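Local coordinates for ATP grasp ligase (Microcystis aeruginosa MRC, PDB 5IG9), which probably uses ATP to activate a carboxylate for ligation to a nucleophile, as ATP-grasp enzymes do, most likely in closing rings of a microviridin precursor peptide, at residues T161-K166 and S186-E191; L138-L143 and T205-I210; A228-Q233 and Q251-Y256; N146-V151 and E197-C202; Q130-L135 and L267-Y272. One frame throughout, in Å; residues are numbered along the deposited sequence.

Contact 1: T161-K166 and S186-E191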
# COMPACT_ATOMS: atom_id res chain seq x y z
N THR A 161 19.91 10.01 -27.55
CA THR A 161 20.47 9.66 -26.25
C THR A 161 20.05 8.28 -25.78
O THR A 161 20.68 7.74 -24.86
CB THR A 161 20.06 10.70 -25.20
OG1 THR A 161 18.64 10.65 -25.01
CG2 THR A 161 20.46 12.09 -25.63
N GLY A 162 19.01 7.69 -26.37
CA GLY A 162 18.54 6.39 -25.98
C GLY A 162 17.53 6.46 -24.84
O GLY A 162 17.25 7.52 -24.28
N ILE A 163 16.97 5.30 -24.51
CA ILE A 163 16.09 5.18 -23.36
C ILE A 163 16.51 3.97 -22.54
O ILE A 163 17.19 3.06 -23.03
CB ILE A 163 14.60 5.06 -23.75
CG1 ILE A 163 14.35 3.74 -24.47
CG2 ILE A 163 14.16 6.25 -24.60
CD1 ILE A 163 12.91 3.35 -24.54
N VAL A 164 16.11 3.97 -21.28
CA VAL A 164 16.30 2.83 -20.41
C VAL A 164 14.92 2.26 -20.07
O VAL A 164 13.88 2.81 -20.44
CB VAL A 164 17.08 3.18 -19.13
CG1 VAL A 164 18.52 3.55 -19.48
CG2 VAL A 164 16.40 4.31 -18.38
N THR A 165 14.93 1.14 -19.36
CA THR A 165 13.71 0.56 -18.82
C THR A 165 13.96 0.13 -17.38
O THR A 165 15.09 -0.16 -16.99
CB THR A 165 13.21 -0.64 -19.64
OG1 THR A 165 11.88 -0.97 -19.24
CG2 THR A 165 14.11 -1.85 -19.43
N LYS A 166 12.88 0.10 -16.60
CA LYS A 166 12.98 -0.30 -15.20
C LYS A 166 11.60 -0.74 -14.74
O LYS A 166 10.58 -0.45 -15.36
CB LYS A 166 13.51 0.83 -14.32
CG LYS A 166 12.61 2.06 -14.25
CD LYS A 166 13.32 3.21 -13.55
CE LYS A 166 12.41 4.42 -13.36
NZ LYS A 166 11.32 4.18 -12.37
N SER A 186 18.11 -0.81 -17.23
CA SER A 186 18.91 -1.32 -18.33
C SER A 186 18.60 -0.57 -19.61
O SER A 186 17.46 -0.15 -19.84
CB SER A 186 18.66 -2.81 -18.54
OG SER A 186 18.74 -3.53 -17.32
N PRO A 187 19.60 -0.39 -20.47
CA PRO A 187 19.34 0.17 -21.80
C PRO A 187 18.56 -0.82 -22.65
O PRO A 187 18.83 -2.03 -22.63
CB PRO A 187 20.74 0.42 -22.38
CG PRO A 187 21.68 0.29 -21.23
CD PRO A 187 21.03 -0.65 -20.26
N VAL A 188 17.59 -0.31 -23.40
CA VAL A 188 16.86 -1.12 -24.37
C VAL A 188 17.54 -0.94 -25.72
O VAL A 188 17.99 0.16 -26.07
CB VAL A 188 15.36 -0.75 -24.41
CG1 VAL A 188 14.86 -0.43 -23.01
CG2 VAL A 188 15.08 0.39 -25.37
N THR A 189 17.66 -2.04 -26.45
CA THR A 189 18.44 -2.08 -27.67
C THR A 189 17.52 -2.16 -28.89
O THR A 189 16.30 -2.25 -28.77
CB THR A 189 19.41 -3.26 -27.65
OG1 THR A 189 18.68 -4.49 -27.64
CG2 THR A 189 20.28 -3.20 -26.40
N LYS A 190 18.14 -2.10 -30.07
CA LYS A 190 17.40 -2.35 -31.30
C LYS A 190 16.78 -3.74 -31.30
O LYS A 190 15.67 -3.94 -31.81
CB LYS A 190 18.33 -2.17 -32.50
CG LYS A 190 18.17 -3.22 -33.59
CD LYS A 190 19.45 -3.36 -34.41
CE LYS A 190 19.38 -4.57 -35.32
NZ LYS A 190 20.68 -4.84 -36.00
N GLU A 191 17.47 -4.72 -30.71
CA GLU A 191 16.95 -6.08 -30.66
C GLU A 191 15.80 -6.20 -29.66
O GLU A 191 14.82 -6.91 -29.92
CB GLU A 191 18.07 -7.06 -30.31
CG GLU A 191 17.62 -8.50 -30.15
CD GLU A 191 18.77 -9.44 -29.88
OE1 GLU A 191 19.86 -9.20 -30.44
OE2 GLU A 191 18.59 -10.41 -29.11
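Thr165 and Ser186 form the hydrogen-bonded pair of a short antiparallel strand contact at one margin of a four-stranded sheet, where strand 186-187 lies along strand 163-166. Thr165 N gives its hydrogen to Ser186 O at 2.9 Å, and Ser186 N answers to Thr165 O at 3.1 Å. One step on, Val164 faces Pro187 as a non-hydrogen-bonded pair with CA atoms 4.3 Å apart, and beyond it Val188 N makes a weak bond to Ile163 O. The strands thus part soon after Pro187, and side chains take over. Val188 does this with both branches: CG1 lies beside the backbone N (chi1 -37°), which puts CG2 between the backbone N and the carbonyl carbon; Val188 CG2 lies 3.5 Å from Ile163 CG1, and Val188 CG1 3.8 Å from Thr165 CB. The sheet is consistent with the small antiparallel sheet of the central ATP-grasp domain. Helix 148-157 covers Ile163 through Phe154 and Ala155, and strand 204-208 bonds to the other side of strand 163-166. Thr165 OG1 is tied to Thr205 O, and Ser186 OG to Phe184 O. An aromatic side chain of another protein's chain packs on Thr165 and Ser186. With an alanine in place of Val188 both branches go, which would probably leave a gap beside Ile163 CG1 and cost Thr165 CB its contact with the CG1 branch.

Contact 2: L138-L143 and T205-I210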
# COMPACT_ATOMS: atom_id res chain seq x y z
N LEU A 138 12.90 19.70 -13.28
CA LEU A 138 12.96 18.95 -14.52
C LEU A 138 12.91 17.46 -14.23
O LEU A 138 13.58 16.96 -13.32
CB LEU A 138 14.24 19.29 -15.29
CG LEU A 138 14.42 20.75 -15.71
CD1 LEU A 138 15.80 20.96 -16.27
CD2 LEU A 138 13.35 21.15 -16.70
N ILE A 139 12.10 16.74 -15.00
CA ILE A 139 12.00 15.29 -14.86
C ILE A 139 12.22 14.65 -16.23
O ILE A 139 11.86 15.25 -17.26
CB ILE A 139 10.65 14.87 -14.27
CG1 ILE A 139 9.49 15.37 -15.14
CG2 ILE A 139 10.50 15.40 -12.84
CD1 ILE A 139 8.15 14.86 -14.70
N PRO A 140 12.79 13.45 -16.30
CA PRO A 140 13.00 12.81 -17.60
C PRO A 140 11.69 12.30 -18.18
O PRO A 140 10.76 11.94 -17.45
CB PRO A 140 13.95 11.65 -17.27
CG PRO A 140 13.62 11.30 -15.86
CD PRO A 140 13.25 12.60 -15.18
N GLY A 141 11.63 12.29 -19.51
CA GLY A 141 10.47 11.74 -20.20
C GLY A 141 10.23 10.30 -19.82
O GLY A 141 11.10 9.44 -20.02
N THR A 142 9.06 10.00 -19.27
CA THR A 142 8.77 8.69 -18.71
C THR A 142 7.49 8.13 -19.31
O THR A 142 6.50 8.85 -19.48
CB THR A 142 8.66 8.77 -17.18
OG1 THR A 142 9.87 9.30 -16.64
CG2 THR A 142 8.39 7.41 -16.58
N LEU A 143 7.52 6.84 -19.64
CA LEU A 143 6.36 6.14 -20.17
C LEU A 143 6.28 4.77 -19.54
O LEU A 143 7.18 3.95 -19.72
CB LEU A 143 6.42 6.02 -21.70
CG LEU A 143 5.40 5.06 -22.32
CD1 LEU A 143 3.97 5.54 -22.09
CD2 LEU A 143 5.67 4.85 -23.80
N THR A 205 8.35 0.36 -17.30
CA THR A 205 8.49 1.81 -17.25
C THR A 205 9.74 2.20 -18.02
O THR A 205 10.85 1.74 -17.70
CB THR A 205 8.57 2.31 -15.80
OG1 THR A 205 7.35 1.99 -15.12
CG2 THR A 205 8.77 3.81 -15.77
N PHE A 206 9.57 3.04 -19.04
CA PHE A 206 10.66 3.50 -19.89
C PHE A 206 10.92 4.98 -19.63
O PHE A 206 9.99 5.75 -19.37
CB PHE A 206 10.33 3.27 -21.37
CG PHE A 206 9.99 1.85 -21.69
CD1 PHE A 206 8.68 1.40 -21.60
CD2 PHE A 206 10.97 0.95 -22.06
CE1 PHE A 206 8.36 0.10 -21.88
CE2 PHE A 206 10.65 -0.36 -22.35
CZ PHE A 206 9.34 -0.79 -22.26
N GLN A 207 12.19 5.36 -19.71
CA GLN A 207 12.60 6.72 -19.38
C GLN A 207 13.64 7.24 -20.37
O GLN A 207 14.47 6.47 -20.86
CB GLN A 207 13.18 6.80 -17.96
CG GLN A 207 12.13 6.94 -16.88
CD GLN A 207 12.73 7.32 -15.54
OE1 GLN A 207 13.89 7.03 -15.26
NE2 GLN A 207 11.94 7.98 -14.71
N GLU A 208 13.58 8.54 -20.63
CA GLU A 208 14.61 9.21 -21.41
C GLU A 208 15.97 9.07 -20.73
O GLU A 208 16.13 9.42 -19.56
CB GLU A 208 14.25 10.69 -21.57
CG GLU A 208 15.38 11.59 -22.06
CD GLU A 208 14.97 13.06 -22.07
OE1 GLU A 208 13.94 13.39 -21.45
OE2 GLU A 208 15.67 13.88 -22.71
N ASN A 209 16.94 8.54 -21.46
CA ASN A 209 18.30 8.39 -20.95
C ASN A 209 19.01 9.73 -21.10
O ASN A 209 19.41 10.12 -22.19
CB ASN A 209 19.04 7.29 -21.70
CG ASN A 209 20.37 6.94 -21.07
OD1 ASN A 209 20.85 7.64 -20.18
ND2 ASN A 209 20.97 5.85 -21.53
N ILE A 210 19.17 10.44 -19.99
CA ILE A 210 19.76 11.78 -19.98
C ILE A 210 21.25 11.65 -19.67
O ILE A 210 21.59 11.14 -18.59
CB ILE A 210 19.07 12.70 -18.96
CG1 ILE A 210 17.61 12.92 -19.35
CG2 ILE A 210 19.82 14.02 -18.85
CD1 ILE A 210 16.83 13.73 -18.35
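With CG swung opposite its backbone N (chi1 165°) and the chain extended beyond, Glu208 carries its carboxylate back to the main chain of Gly141. There OE1 takes the N-H of Gly141 on its anti lone pair, 3.2 Å from N and nearly straight at 172°. Glu208 N in turn bonds to Gly141 O at 2.7 Å, so Gly141 is held from both its N-H and its carbonyl by one residue. Thr142 places OG1 beside its own backbone N (chi1 -58°), and the hydroxyl does double duty. It gives its hydrogen to Pro140 O, approaching from above that carbonyl plane, and it accepts from Gln207 NE2 at 3.1 Å, tilted out of the amide plane of Gln207. The two side chains run side by side, and Thr142 CG2 reaches across to Thr205 CG2 at 3.7 Å. This is the antiparallel pairing of strand 142-145 with strand 204-208, in what is consistent with the central sheet of the ATP-grasp fold: Thr142 and Gln207 are a non-hydrogen-bonded pair on one face, Leu143 and Phe206 the hydrogen-bonded pair on the other. Leu143 N meets Phe206 O at 2.7 Å, and the return bond from Phe206 N to Leu143 O completes the ring. Thr142 and Leu143 also pair with a strand of the second subunit, carrying the sheet across the dimer interface. Where the chains leave the sheet, Pro140 CB touches Ile210 CD1 at 3.7 Å, and both side chains pack on Ile291.

Contact 3: A228-Q233 and Q251-Y256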
# COMPACT_ATOMS: atom_id res chain seq x y z
N ALA A 228 25.11 14.77 -1.59
CA ALA A 228 26.35 14.13 -1.98
C ALA A 228 26.37 13.93 -3.49
O ALA A 228 25.34 13.59 -4.09
CB ALA A 228 26.52 12.78 -1.26
N ALA A 229 27.53 14.13 -4.10
CA ALA A 229 27.69 14.02 -5.54
C ALA A 229 28.84 13.09 -5.88
O ALA A 229 29.78 12.92 -5.09
CB ALA A 229 27.94 15.39 -6.18
N ILE A 230 28.76 12.48 -7.06
CA ILE A 230 29.82 11.61 -7.57
C ILE A 230 29.89 11.78 -9.08
O ILE A 230 28.86 11.88 -9.75
CB ILE A 230 29.60 10.14 -7.17
CG1 ILE A 230 30.78 9.27 -7.60
CG2 ILE A 230 28.31 9.60 -7.78
CD1 ILE A 230 30.68 7.84 -7.12
N ASN A 231 31.11 11.83 -9.60
CA ASN A 231 31.34 11.94 -11.04
C ASN A 231 31.25 10.55 -11.65
O ASN A 231 32.14 9.71 -11.46
CB ASN A 231 32.69 12.58 -11.31
CG ASN A 231 32.90 12.89 -12.78
OD1 ASN A 231 32.73 12.02 -13.65
ND2 ASN A 231 33.28 14.13 -13.07
N SER A 232 30.17 10.29 -12.39
CA SER A 232 29.97 9.00 -13.03
C SER A 232 30.36 9.01 -14.50
O SER A 232 30.17 7.99 -15.18
CB SER A 232 28.51 8.58 -12.90
OG SER A 232 27.65 9.58 -13.43
N GLN A 233 30.90 10.12 -14.99
CA GLN A 233 31.25 10.23 -16.40
C GLN A 233 32.30 9.20 -16.78
O GLN A 233 33.41 9.20 -16.25
CB GLN A 233 31.76 11.63 -16.72
CG GLN A 233 30.73 12.73 -16.58
CD GLN A 233 31.25 14.07 -17.05
OE1 GLN A 233 31.19 14.40 -18.23
NE2 GLN A 233 31.79 14.85 -16.12
N GLN A 251 37.14 7.63 -8.03
CA GLN A 251 36.17 8.63 -7.62
C GLN A 251 35.42 8.12 -6.40
O GLN A 251 35.38 6.92 -6.12
CB GLN A 251 35.19 8.96 -8.75
CG GLN A 251 34.78 10.42 -8.81
CD GLN A 251 35.63 11.22 -9.77
OE1 GLN A 251 36.10 10.70 -10.79
NE2 GLN A 251 35.85 12.49 -9.46
N GLN A 252 34.81 9.06 -5.67
CA GLN A 252 34.01 8.72 -4.50
C GLN A 252 33.05 9.87 -4.23
O GLN A 252 33.18 10.95 -4.80
CB GLN A 252 34.89 8.42 -3.28
CG GLN A 252 35.69 9.60 -2.79
CD GLN A 252 36.69 9.22 -1.71
OE1 GLN A 252 37.35 8.18 -1.80
NE2 GLN A 252 36.79 10.05 -0.68
N TRP A 253 32.08 9.61 -3.35
CA TRP A 253 31.05 10.60 -3.07
C TRP A 253 31.62 11.78 -2.29
O TRP A 253 32.42 11.60 -1.37
CB TRP A 253 29.89 9.96 -2.30
CG TRP A 253 29.10 8.97 -3.10
CD1 TRP A 253 29.37 7.64 -3.24
CD2 TRP A 253 27.92 9.23 -3.87
NE1 TRP A 253 28.43 7.05 -4.05
CE2 TRP A 253 27.53 8.01 -4.45
CE3 TRP A 253 27.15 10.37 -4.12
CZ2 TRP A 253 26.41 7.89 -5.27
CZ3 TRP A 253 26.04 10.26 -4.93
CH2 TRP A 253 25.68 9.03 -5.50
N GLN A 254 31.23 12.99 -2.66
CA GLN A 254 31.74 14.18 -1.97
C GLN A 254 30.64 15.20 -1.72
O GLN A 254 29.67 15.27 -2.48
CB GLN A 254 32.88 14.81 -2.76
CG GLN A 254 32.54 15.09 -4.22
CD GLN A 254 32.89 16.50 -4.64
OE1 GLN A 254 34.05 16.81 -4.92
NE2 GLN A 254 31.89 17.37 -4.67
N PRO A 255 30.78 15.99 -0.66
CA PRO A 255 29.76 17.00 -0.37
C PRO A 255 29.48 17.86 -1.60
O PRO A 255 30.34 18.04 -2.46
CB PRO A 255 30.38 17.83 0.76
CG PRO A 255 31.40 16.93 1.37
CD PRO A 255 31.94 16.10 0.24
N TYR A 256 28.26 18.38 -1.67
CA TYR A 256 27.84 19.18 -2.81
C TYR A 256 26.82 20.20 -2.33
O TYR A 256 25.99 19.89 -1.47
CB TYR A 256 27.25 18.30 -3.92
CG TYR A 256 26.94 19.01 -5.22
CD1 TYR A 256 25.75 19.69 -5.40
CD2 TYR A 256 27.84 18.98 -6.28
CE1 TYR A 256 25.46 20.34 -6.59
CE2 TYR A 256 27.57 19.62 -7.47
CZ TYR A 256 26.37 20.29 -7.62
OH TYR A 256 26.09 20.93 -8.81
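Ala229 and Gln254 exchange two backbone hydrogen bonds, Ala229 N to Gln254 O at 2.9 Å and Gln254 N to Ala229 O at 2.8 Å, which fix strand 254-255 antiparallel to strand 224-231. This short strand ends a five-stranded antiparallel sheet, consistent with the C-terminal domain of the ATP-grasp fold. Most of the side-chain packing comes from Trp253, just before the short strand. Its chi1 of -68° puts CG beside its backbone N, and the indole then lies across Ile230. Ile230 CG2 stands over one face of the six-membered ring, 3.5 Å from its centroid and 10° off the normal, a CH-pi contact. Farther along the side chain, Ile230 CD1 comes near NE1 at the pyrrole end. Ala228 meets the same indole at its rim: Ala228 O lies near the ring plane, 3.5 Å from Trp253 CZ3, and Ala228 CB is 3.8 Å from Trp253 CE3. Trp303 also meets this indole, with the planes at about 60°. Were Trp253 a leucine, Ile230 CG2 would probably lose the flat surface beneath it, and the rim contact with Ala228 would go too. On the opposite side of strand 224-231, Ala229 CB packs against Tyr256, whose hydroxyl is hydrogen-bonded to the hydroxyl of Tyr290. The closest approach there is 3.6 Å, from Ala229 CB to Tyr256 CD2.

Contact 4: N146-V151 and E197-C202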
# COMPACT_ATOMS: atom_id res chain seq x y z
N ASN A 146 2.16 -1.04 -21.59
CA ASN A 146 2.09 -2.41 -22.08
C ASN A 146 1.82 -2.45 -23.58
O ASN A 146 1.43 -3.50 -24.11
CB ASN A 146 1.01 -3.19 -21.33
CG ASN A 146 -0.39 -2.69 -21.64
OD1 ASN A 146 -0.65 -1.49 -21.62
ND2 ASN A 146 -1.31 -3.61 -21.92
N ASN A 147 2.01 -1.33 -24.26
CA ASN A 147 1.63 -1.15 -25.66
C ASN A 147 2.87 -0.99 -26.52
O ASN A 147 3.56 0.05 -26.41
CB ASN A 147 0.71 0.06 -25.78
CG ASN A 147 0.32 0.36 -27.22
OD1 ASN A 147 0.44 -0.49 -28.09
ND2 ASN A 147 -0.16 1.58 -27.46
N PRO A 148 3.20 -1.95 -27.38
CA PRO A 148 4.44 -1.84 -28.16
C PRO A 148 4.50 -0.63 -29.08
O PRO A 148 5.59 -0.07 -29.26
CB PRO A 148 4.46 -3.15 -28.97
CG PRO A 148 3.66 -4.10 -28.15
CD PRO A 148 2.57 -3.28 -27.52
N GLU A 149 3.38 -0.20 -29.67
CA GLU A 149 3.44 0.92 -30.60
C GLU A 149 3.81 2.22 -29.89
O GLU A 149 4.55 3.04 -30.43
CB GLU A 149 2.12 1.08 -31.35
CG GLU A 149 2.19 2.07 -32.51
CD GLU A 149 0.90 2.17 -33.30
OE1 GLU A 149 -0.19 2.16 -32.67
OE2 GLU A 149 0.96 2.24 -34.55
N ALA A 150 3.29 2.41 -28.67
CA ALA A 150 3.67 3.59 -27.90
C ALA A 150 5.12 3.52 -27.46
O ALA A 150 5.81 4.55 -27.39
CB ALA A 150 2.74 3.74 -26.69
N VAL A 151 5.61 2.32 -27.16
CA VAL A 151 7.00 2.16 -26.73
C VAL A 151 7.95 2.39 -27.90
O VAL A 151 8.98 3.05 -27.74
CB VAL A 151 7.20 0.77 -26.09
CG1 VAL A 151 8.66 0.54 -25.78
CG2 VAL A 151 6.35 0.65 -24.84
N GLU A 197 6.62 -8.18 -27.77
CA GLU A 197 5.36 -8.90 -27.65
C GLU A 197 5.06 -9.32 -26.22
O GLU A 197 3.90 -9.55 -25.88
CB GLU A 197 5.35 -10.11 -28.58
CG GLU A 197 6.51 -11.06 -28.35
CD GLU A 197 7.12 -11.55 -29.64
OE1 GLU A 197 8.37 -11.56 -29.74
OE2 GLU A 197 6.36 -11.93 -30.56
N GLY A 198 6.08 -9.43 -25.37
CA GLY A 198 5.87 -9.79 -23.98
C GLY A 198 5.24 -8.71 -23.12
O GLY A 198 4.95 -8.96 -21.95
N LEU A 199 5.03 -7.51 -23.67
CA LEU A 199 4.42 -6.43 -22.90
C LEU A 199 2.96 -6.71 -22.56
O LEU A 199 2.45 -6.14 -21.59
CB LEU A 199 4.52 -5.11 -23.66
CG LEU A 199 5.84 -4.34 -23.52
CD1 LEU A 199 5.80 -3.06 -24.34
CD2 LEU A 199 6.12 -4.03 -22.06
N GLN A 200 2.29 -7.56 -23.33
CA GLN A 200 0.90 -7.90 -23.03
C GLN A 200 0.76 -8.73 -21.77
O GLN A 200 -0.37 -8.94 -21.31
CB GLN A 200 0.28 -8.66 -24.21
CG GLN A 200 0.85 -10.05 -24.43
CD GLN A 200 0.19 -10.77 -25.59
OE1 GLN A 200 -1.03 -10.73 -25.75
NE2 GLN A 200 0.99 -11.44 -26.41
N PHE A 201 1.86 -9.21 -21.19
CA PHE A 201 1.82 -9.98 -19.96
C PHE A 201 2.35 -9.21 -18.75
O PHE A 201 2.12 -9.64 -17.62
CB PHE A 201 2.61 -11.29 -20.12
CG PHE A 201 2.20 -12.09 -21.32
CD1 PHE A 201 0.90 -12.55 -21.46
CD2 PHE A 201 3.12 -12.37 -22.32
CE1 PHE A 201 0.53 -13.29 -22.56
CE2 PHE A 201 2.75 -13.11 -23.43
CZ PHE A 201 1.45 -13.57 -23.55
N CYS A 202 3.06 -8.11 -18.97
CA CYS A 202 3.61 -7.28 -17.91
C CYS A 202 4.14 -5.97 -18.49
O CYS A 202 5.05 -6.00 -19.33
CB CYS A 202 4.72 -8.00 -17.15
SG CYS A 202 5.37 -7.07 -15.75
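Leu199 supplies most of the apolar packing here. Its CG lies opposite its carbonyl carbon (chi1 -84°), and the extended second torsion carries CD1 on toward the start of helix 148-157. Leu199 CD1 rests 3.8 Å from Val151 CG2, the two side chains crossing at a slant. Pro148 CG flanks the same methyl more loosely, and Leu196 packs on both Pro148 and Val151.

Backbone oxygens meet aliphatic carbons nearer the main chains, in a reciprocal pattern. Asn146 CB sits 3.3 Å from Leu199 O, while Leu199 CB lies 3.5 Å from Asn146 O. No hydrogen bond joins the two segments; they meet by packing.

The polar groups look elsewhere. Asn146, with CG between its backbone N and carbonyl carbon (chi1 67°), uses its amide on the second subunit: OD1 accepts from Val43 N there, and ND2 gives to Val41 O. Asn147 ND2 bonds to Asp44 of that same neighbouring subunit. At its other amide atom, Asn147 OD1 takes a weak bond from Glu149 N at 3.4 Å, and Val151 N closes the first helical turn on Asn147 O.

Asn147 is thus the N-cap of helix 148-157, which follows strand 142-145 after Asn146 and Asn147, and the 3-10 segment that carries Leu199 packs against that capped start in what is consistent with the central domain of the ATP-grasp fold.

Contact 5: Q130-L135 and L267-Y272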
# COMPACT_ATOMS: atom_id res chain seq x y z
N GLN A 130 5.25 13.80 -11.37
CA GLN A 130 4.25 14.81 -11.70
C GLN A 130 4.25 15.95 -10.70
O GLN A 130 4.15 17.12 -11.08
CB GLN A 130 2.87 14.16 -11.77
CG GLN A 130 1.72 15.14 -11.76
CD GLN A 130 0.40 14.45 -12.04
OE1 GLN A 130 0.16 13.95 -13.14
NE2 GLN A 130 -0.47 14.41 -11.03
N VAL A 131 4.36 15.64 -9.41
CA VAL A 131 4.37 16.69 -8.39
C VAL A 131 5.67 17.47 -8.45
O VAL A 131 5.67 18.70 -8.29
CB VAL A 131 4.12 16.08 -7.00
CG1 VAL A 131 4.37 17.12 -5.91
CG2 VAL A 131 2.69 15.56 -6.91
N ALA A 132 6.79 16.79 -8.69
CA ALA A 132 8.07 17.49 -8.83
C ALA A 132 8.05 18.43 -10.03
O ALA A 132 8.57 19.55 -9.95
CB ALA A 132 9.21 16.48 -8.97
N ARG A 133 7.45 17.99 -11.14
CA ARG A 133 7.36 18.85 -12.31
C ARG A 133 6.44 20.04 -12.08
O ARG A 133 6.72 21.15 -12.54
CB ARG A 133 6.90 18.04 -13.52
CG ARG A 133 6.85 18.82 -14.81
CD ARG A 133 6.44 17.94 -15.97
NE ARG A 133 6.31 18.70 -17.21
CZ ARG A 133 5.18 19.25 -17.64
NH1 ARG A 133 4.07 19.12 -16.93
NH2 ARG A 133 5.16 19.93 -18.78
N GLN A 134 5.34 19.84 -11.35
CA GLN A 134 4.48 20.96 -10.98
C GLN A 134 5.19 21.94 -10.05
O GLN A 134 4.78 23.10 -9.96
CB GLN A 134 3.20 20.44 -10.32
CG GLN A 134 2.27 19.70 -11.28
CD GLN A 134 1.13 19.01 -10.56
OE1 GLN A 134 1.14 18.88 -9.34
NE2 GLN A 134 0.14 18.56 -11.33
N LEU A 135 6.25 21.50 -9.37
CA LEU A 135 7.04 22.36 -8.51
C LEU A 135 8.21 23.01 -9.24
O LEU A 135 9.01 23.70 -8.61
CB LEU A 135 7.57 21.56 -7.32
CG LEU A 135 6.52 21.09 -6.32
CD1 LEU A 135 7.17 20.17 -5.32
CD2 LEU A 135 5.87 22.27 -5.61
N LEU A 267 12.22 20.71 -0.60
CA LEU A 267 11.49 20.84 0.65
C LEU A 267 9.99 20.93 0.40
O LEU A 267 9.20 20.37 1.17
CB LEU A 267 11.98 22.06 1.42
CG LEU A 267 13.32 21.89 2.14
CD1 LEU A 267 13.65 23.16 2.90
CD2 LEU A 267 13.30 20.69 3.07
N GLU A 268 9.58 21.62 -0.66
CA GLU A 268 8.16 21.64 -1.00
C GLU A 268 7.68 20.26 -1.44
O GLU A 268 6.51 19.91 -1.25
CB GLU A 268 7.87 22.66 -2.09
CG GLU A 268 8.18 24.09 -1.70
CD GLU A 268 7.15 25.07 -2.22
OE1 GLU A 268 5.95 24.74 -2.20
OE2 GLU A 268 7.55 26.18 -2.66
N LEU A 269 8.58 19.47 -2.04
CA LEU A 269 8.23 18.10 -2.40
C LEU A 269 8.02 17.25 -1.16
O LEU A 269 7.07 16.46 -1.09
CB LEU A 269 9.32 17.51 -3.29
CG LEU A 269 8.99 16.20 -4.01
CD1 LEU A 269 7.93 16.44 -5.08
CD2 LEU A 269 10.25 15.62 -4.62
N MET A 270 8.89 17.40 -0.16
CA MET A 270 8.70 16.70 1.11
C MET A 270 7.42 17.14 1.80
O MET A 270 6.67 16.32 2.33
CB MET A 270 9.91 16.93 2.02
CG MET A 270 11.24 16.53 1.41
SD MET A 270 11.51 14.75 1.38
CE MET A 270 11.63 14.40 3.13
N LYS A 271 7.15 18.45 1.79
CA LYS A 271 5.97 18.97 2.48
C LYS A 271 4.68 18.51 1.82
O LYS A 271 3.68 18.27 2.51
CB LYS A 271 6.03 20.49 2.55
CG LYS A 271 4.93 21.11 3.39
CD LYS A 271 5.05 22.62 3.48
CE LYS A 271 4.77 23.28 2.14
NZ LYS A 271 4.41 24.72 2.29
N TYR A 272 4.68 18.38 0.49
CA TYR A 272 3.47 17.91 -0.19
C TYR A 272 3.11 16.50 0.25
O TYR A 272 1.95 16.22 0.58
CB TYR A 272 3.66 17.97 -1.71
CG TYR A 272 2.52 17.33 -2.46
CD1 TYR A 272 1.35 18.02 -2.72
CD2 TYR A 272 2.61 16.01 -2.89
CE1 TYR A 272 0.30 17.43 -3.39
CE2 TYR A 272 1.56 15.41 -3.56
CZ TYR A 272 0.41 16.12 -3.81
OH TYR A 272 -0.62 15.51 -4.49
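Leu269 reaches from helix 260-273 toward Val131, Ala132 and Leu135, and its atoms meet them in turn. At the base, Leu269 CB lies 4.0 Å from Leu135 CD1. CG then stands opposite the backbone N (chi1 -167°), and this carries the branch point toward helix 125-134. At the tip, Leu269 CD1 lies 3.7 Å from Val131 CG1. The same methyl is 3.8 Å from Leu135 CD1 and also close to Ala132, at both its backbone N and its CB. Phe292 of strand 290-296 touches both Ala132 and Leu269. The contact is a helix-helix packing in which the two short axes pass 10.0 Å apart with their directions at 132°, nearer antiparallel than parallel. It sets helix 125-134, which leads into the four-stranded sheet, against helix 260-273, whose Leu269 and Met270 touch strand 290-296 of the five-stranded sheet, consistent with the ATP-grasp fold. One turn past Leu269, Tyr272 offers a ring face to Val131: CG1 stands over it, displaced toward the rim, 4.0 Å from the centroid. The second branch, Val131 CG2, approaches the ring carbon Tyr272 CE2 at 3.5 Å. Toward the other end, Leu135 CD1 meets the helix backbone, 3.6 Å from Leu269 N, and Leu135 CD2 comes near Glu268 CB, the two side chains crossing at a slant. The carboxylate of Glu268 turns to Lys264 in a salt bridge, while Leu135 O accepts from the side chain of Gln265.

In the fold
From the N terminus, the chain passes the parallel sheet of the pre-ATP-grasp region before any contact opens. Contact 5 opens first, at 130-135, then contact 2 at 138-143 and contact 4 at 146-151. Contact 1 closes the innermost loop, 161-166 to 186-191; contact 4 shuts at 197-202 and contact 2 at 205-210. Contact 3 follows in series, and contact 5 closes last, enclosing all the others. None cross. Contact 1 adds strand 186-187 to strand 163-166 and contact 2 adds strand 142-145 to strand 204-208, the inner two being neighbours in the four-stranded sheet; contact 4 packs against contact 2. Contact 3 borders the five-stranded sheet, and contact 5 ties helix 125-134 to helix 260-273, which touches that sheet.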